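Local coordinates for FACT-Spt16 (Cicer arietinum, PDB 5CE6), which forms part, as subunit Spt16, of the histone chaperone complex FACT and, through its N-terminal domain of peptidase-like fold, probably binds histones H3-H4, at residues K91-V96 / E120-V125; E81-I86 / Q100-I105. One frame throughout, in Å; residues are numbered along the deposited sequence.

Contact 1 of 2, residues K91-V96 / E120-V125; sequences KKQIHV and EIILHV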
# COMPACT_ATOMS: atom_id res chain seq x y z
N LYS A 91 14.53 -2.79 25.46
CA LYS A 91 13.76 -2.16 26.53
C LYS A 91 14.28 -0.77 26.90
O LYS A 91 13.50 0.15 27.14
CB LYS A 91 13.72 -3.06 27.77
CG LYS A 91 12.71 -2.62 28.82
CD LYS A 91 12.27 -3.80 29.68
CE LYS A 91 10.76 -3.77 29.91
NZ LYS A 91 10.14 -5.12 29.76
N LYS A 92 15.60 -0.61 26.92
CA LYS A 92 16.21 0.61 27.44
C LYS A 92 17.08 1.35 26.43
O LYS A 92 17.55 2.45 26.72
CB LYS A 92 17.03 0.29 28.69
CG LYS A 92 16.24 -0.39 29.78
CD LYS A 92 15.06 0.47 30.20
CE LYS A 92 15.52 1.78 30.82
NZ LYS A 92 14.40 2.75 30.98
N GLN A 93 17.30 0.75 25.27
CA GLN A 93 18.17 1.36 24.26
C GLN A 93 17.61 1.20 22.85
O GLN A 93 16.81 0.30 22.58
CB GLN A 93 19.57 0.74 24.30
CG GLN A 93 20.26 0.81 25.65
CD GLN A 93 21.66 0.21 25.61
OE1 GLN A 93 21.83 -0.95 25.25
NE2 GLN A 93 22.65 1.01 25.97
N ILE A 94 18.04 2.08 21.94
CA ILE A 94 17.82 1.87 20.51
C ILE A 94 19.18 1.97 19.85
O ILE A 94 19.84 3.00 19.94
CB ILE A 94 16.90 2.94 19.91
CG1 ILE A 94 15.55 2.94 20.63
CG2 ILE A 94 16.68 2.69 18.41
CD1 ILE A 94 14.55 3.93 20.08
N HIS A 95 19.61 0.90 19.19
CA HIS A 95 20.90 0.89 18.51
C HIS A 95 20.70 1.12 17.03
O HIS A 95 19.81 0.54 16.42
CB HIS A 95 21.60 -0.44 18.75
CG HIS A 95 22.01 -0.66 20.17
ND1 HIS A 95 23.29 -0.41 20.63
CD2 HIS A 95 21.31 -1.10 21.24
CE1 HIS A 95 23.35 -0.69 21.92
NE2 HIS A 95 22.16 -1.11 22.31
N VAL A 96 21.52 2.00 16.45
CA VAL A 96 21.44 2.28 15.03
C VAL A 96 22.82 2.06 14.43
O VAL A 96 23.80 2.54 14.97
CB VAL A 96 20.99 3.72 14.77
CG1 VAL A 96 20.81 3.96 13.28
CG2 VAL A 96 19.67 4.01 15.50
N GLU A 120 17.90 5.01 25.65
CA GLU A 120 19.15 5.61 25.23
C GLU A 120 19.43 5.22 23.79
O GLU A 120 19.56 4.04 23.47
CB GLU A 120 20.27 5.10 26.13
CG GLU A 120 21.63 5.71 25.90
CD GLU A 120 22.69 5.03 26.75
OE1 GLU A 120 22.37 3.99 27.37
OE2 GLU A 120 23.83 5.54 26.80
N ILE A 121 19.50 6.21 22.90
CA ILE A 121 19.89 5.94 21.52
C ILE A 121 21.41 5.83 21.39
O ILE A 121 22.14 6.71 21.81
CB ILE A 121 19.37 7.03 20.59
CG1 ILE A 121 17.85 6.93 20.52
CG2 ILE A 121 19.99 6.89 19.21
CD1 ILE A 121 17.22 7.87 19.57
N ILE A 122 21.86 4.72 20.81
CA ILE A 122 23.29 4.47 20.67
C ILE A 122 23.60 4.41 19.19
O ILE A 122 23.09 3.56 18.48
CB ILE A 122 23.68 3.14 21.32
CG1 ILE A 122 23.30 3.14 22.79
CG2 ILE A 122 25.18 2.89 21.15
CD1 ILE A 122 23.94 4.26 23.58
N LEU A 123 24.45 5.32 18.71
CA LEU A 123 24.73 5.38 17.28
C LEU A 123 26.06 4.70 16.96
O LEU A 123 27.10 5.07 17.49
CB LEU A 123 24.72 6.83 16.80
CG LEU A 123 23.38 7.54 17.00
CD1 LEU A 123 23.48 9.01 16.63
CD2 LEU A 123 22.30 6.87 16.17
N HIS A 124 26.00 3.69 16.11
CA HIS A 124 27.20 2.98 15.68
C HIS A 124 27.50 3.41 14.25
O HIS A 124 26.76 3.07 13.33
CB HIS A 124 26.96 1.47 15.72
CG HIS A 124 26.46 0.98 17.05
ND1 HIS A 124 27.29 0.43 18.00
CD2 HIS A 124 25.21 0.94 17.58
CE1 HIS A 124 26.58 0.09 19.06
NE2 HIS A 124 25.32 0.39 18.83
N VAL A 125 28.57 4.18 14.07
CA VAL A 125 28.89 4.74 12.75
C VAL A 125 29.68 3.76 11.90
O VAL A 125 30.76 3.31 12.31
CB VAL A 125 29.72 6.03 12.88
CG1 VAL A 125 30.16 6.52 11.50
CG2 VAL A 125 28.94 7.11 13.62

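Contact 2 of 2, residues E81-I86 / Q100-I105; sequences EFPETI and QKKASI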
# COMPACT_ATOMS: atom_id res chain seq x y z
N GLU A 81 13.42 8.14 4.85
CA GLU A 81 14.05 6.85 4.65
C GLU A 81 15.48 6.91 5.16
O GLU A 81 16.13 7.96 5.09
CB GLU A 81 14.09 6.49 3.17
CG GLU A 81 12.75 6.10 2.58
CD GLU A 81 12.88 5.57 1.17
OE1 GLU A 81 13.49 4.49 0.99
OE2 GLU A 81 12.37 6.23 0.25
N PHE A 82 15.96 5.78 5.67
CA PHE A 82 17.35 5.63 6.08
C PHE A 82 17.88 4.36 5.42
O PHE A 82 17.89 3.29 6.03
CB PHE A 82 17.44 5.54 7.61
CG PHE A 82 17.34 6.88 8.31
CD1 PHE A 82 16.11 7.52 8.46
CD2 PHE A 82 18.47 7.47 8.85
CE1 PHE A 82 16.02 8.74 9.11
CE2 PHE A 82 18.39 8.70 9.51
CZ PHE A 82 17.17 9.33 9.65
N PRO A 83 18.32 4.47 4.16
CA PRO A 83 18.81 3.29 3.44
C PRO A 83 20.11 2.79 4.06
O PRO A 83 20.80 3.55 4.74
CB PRO A 83 19.07 3.82 2.02
CG PRO A 83 18.29 5.10 1.92
CD PRO A 83 18.34 5.68 3.31
N GLU A 84 20.42 1.52 3.83
CA GLU A 84 21.58 0.85 4.41
C GLU A 84 21.75 1.16 5.90
O GLU A 84 22.84 1.54 6.37
CB GLU A 84 22.85 1.17 3.61
CG GLU A 84 23.94 0.12 3.75
CD GLU A 84 25.15 0.40 2.89
OE1 GLU A 84 25.65 1.54 2.91
OE2 GLU A 84 25.59 -0.54 2.19
N THR A 85 20.66 1.00 6.64
CA THR A 85 20.64 1.28 8.07
C THR A 85 19.98 0.13 8.81
O THR A 85 18.98 -0.42 8.36
CB THR A 85 19.88 2.60 8.36
OG1 THR A 85 20.58 3.70 7.77
CG2 THR A 85 19.76 2.85 9.86
N ILE A 86 20.56 -0.25 9.95
CA ILE A 86 19.95 -1.23 10.84
C ILE A 86 19.56 -0.53 12.14
O ILE A 86 20.36 0.21 12.71
CB ILE A 86 20.94 -2.35 11.16
CG1 ILE A 86 21.32 -3.12 9.89
CG2 ILE A 86 20.38 -3.28 12.22
CD1 ILE A 86 22.64 -3.89 10.04
N GLN A 100 28.04 7.99 8.92
CA GLN A 100 28.29 9.16 9.76
C GLN A 100 27.24 10.24 9.51
O GLN A 100 26.74 10.86 10.46
CB GLN A 100 29.69 9.72 9.50
CG GLN A 100 29.96 11.05 10.18
CD GLN A 100 29.87 10.97 11.69
OE1 GLN A 100 30.66 10.26 12.33
NE2 GLN A 100 28.92 11.68 12.28
N LYS A 101 26.89 10.44 8.25
CA LYS A 101 25.93 11.48 7.87
C LYS A 101 24.56 11.26 8.52
O LYS A 101 23.95 12.20 9.03
CB LYS A 101 25.78 11.54 6.35
N LYS A 102 24.09 10.02 8.51
CA LYS A 102 22.81 9.69 9.11
C LYS A 102 22.90 9.78 10.64
O LYS A 102 21.95 10.17 11.31
CB LYS A 102 22.34 8.30 8.67
CG LYS A 102 22.10 8.18 7.17
CD LYS A 102 21.43 6.87 6.80
CE LYS A 102 21.19 6.77 5.29
NZ LYS A 102 22.41 6.34 4.56
N ALA A 103 24.07 9.44 11.17
CA ALA A 103 24.27 9.50 12.61
C ALA A 103 24.22 10.94 13.14
O ALA A 103 23.68 11.19 14.21
CB ALA A 103 25.59 8.85 12.98
N SER A 104 24.80 11.87 12.39
CA SER A 104 24.77 13.28 12.78
C SER A 104 23.34 13.80 12.77
O SER A 104 22.97 14.67 13.56
CB SER A 104 25.63 14.12 11.83
OG SER A 104 26.99 13.73 11.90
N ILE A 105 22.53 13.24 11.88
CA ILE A 105 21.12 13.59 11.80
C ILE A 105 20.37 13.02 13.00
O ILE A 105 19.54 13.71 13.60
CB ILE A 105 20.50 13.08 10.49
CG1 ILE A 105 21.16 13.76 9.29
CG2 ILE A 105 18.99 13.30 10.48
CD1 ILE A 105 20.86 13.09 7.97

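Contact 1 of 2, residues K91-V96 / E120-V125
Strands 93-96 and 120-125 run parallel, their axes 4.5 Å apart at closest approach and 18° askew, with Gln93, Ile94, His95 and Val96 paired in turn to Glu120, Ile121, Ile122 and Leu123. This is the edge of the six-stranded mixed sheet of the N-terminal lobe; 120-125 is its outermost strand, reached from 93-98 by a right-handed crossover through helices 100-106 and 110-117. Five backbone hydrogen bonds zip the pair, from Glu120 N to Lys92 O (2.8 Å) down to His124 N to Val96 O (2.7 Å). Gln93, His95, Glu120 and Ile122 share one face, which helix 133-145 partly covers. There His95 ND1 and His124 NE2 lie 2.8 Å apart in an almost straight hydrogen bond (171°), rim to rim, each ring clear of the other's face. With CG anti to its carbonyl carbon (chi1 -67°), the His95 ring lies alongside Ile122, whose CB comes 3.6 Å from ND1. Its other nitrogen, NE2, donates to Gln93 OE1 (3.0 Å) from above the amide carbonyl plane, so both ring nitrogens are engaged and the ring's rotation is fixed. A phenylalanine in place of His95 would probably leave His124 NE2 and Gln93 OE1 without these partners and the Gln93 amide freer to turn. That amide also gives a weak bond through NE2 to Glu120 OE1. The other face carries Ile94, Val96, Ile121 and Leu123; Val96 and Leu123 touch Leu106 of helix 100-106, Ile121 packs on helix 110-117, and Leu123 CD2 reaches Val96 CB at 3.7 Å.

Contact 2 of 2, residues E81-I86 / Q100-I105
Lys102 reaches from helix 100-106 across Phe82 to Pro83 and Thr85, on the loop and bulge that open strand 85-89. Its CB sits 4.0 Å from Phe82 CD2 and nearly as close to CE2. CG passes the same corner of the ring, and CD comes nearer still, 3.7 Å from CD2, approaching obliquely as the two side chains slide past one another in opposite directions. CD also lies 3.4 Å from Thr85 OG1, so this methylene touches both the ring carbon and the hydroxyl oxygen. From CB to CE the chain is extended; CE meets Pro83 CD at 3.6 Å, the lysine crossing the proline at about a right angle. The bend comes at the last torsion (chi4 81°), which swings NZ round to Pro83 O for a weak hydrogen bond of 3.2 Å. Glu84 and Thr85 form a G1 beta bulge opposite Cys58, at the entry of strand 85-89 into the central sheet of the N-terminal lobe, and the lysine thus ties the helix following strand 93-98 to that entry. Pro83 O has a second donor, Thr85 OG1, at 3.0 Å and well above the carbonyl plane, which fixes the hydroxyl in the place where CD rests against it. Glu84 OE1 lies 6.0 Å from Lys102 NZ, not in contact, and may add a mild attraction. One turn after Lys102, Ile105 sets CG2 4.4 Å from Phe82 CZ, and its side chain also touches Ile24.

Overall arrangement
Contacts 1 and 2 lie about 13 Å apart between centres and interleave along the chain: strand 85-89, strand 93-98, helix 100-106 and strand 120-125 follow in that order, so the loop closed by contact 2 contains 91-96, and the one closed by contact 1 contains 100-105. They meet directly. Val96 CG1 packs 3.7 Å from Thr85 CG2 across neighbouring strands, and Leu123 CD1 lies 3.3 Å from Ala103 O, pressing the edge strand against the helix that carries Lys102. Helix 100-106 therefore covers one face of the sheet, while helix 133-145 lies over the opposite face. Both contacts belong to the N-terminal lobe, whereas the potassium site of Ala295, Ser420 and Asn422 lies in the peptidase-like part.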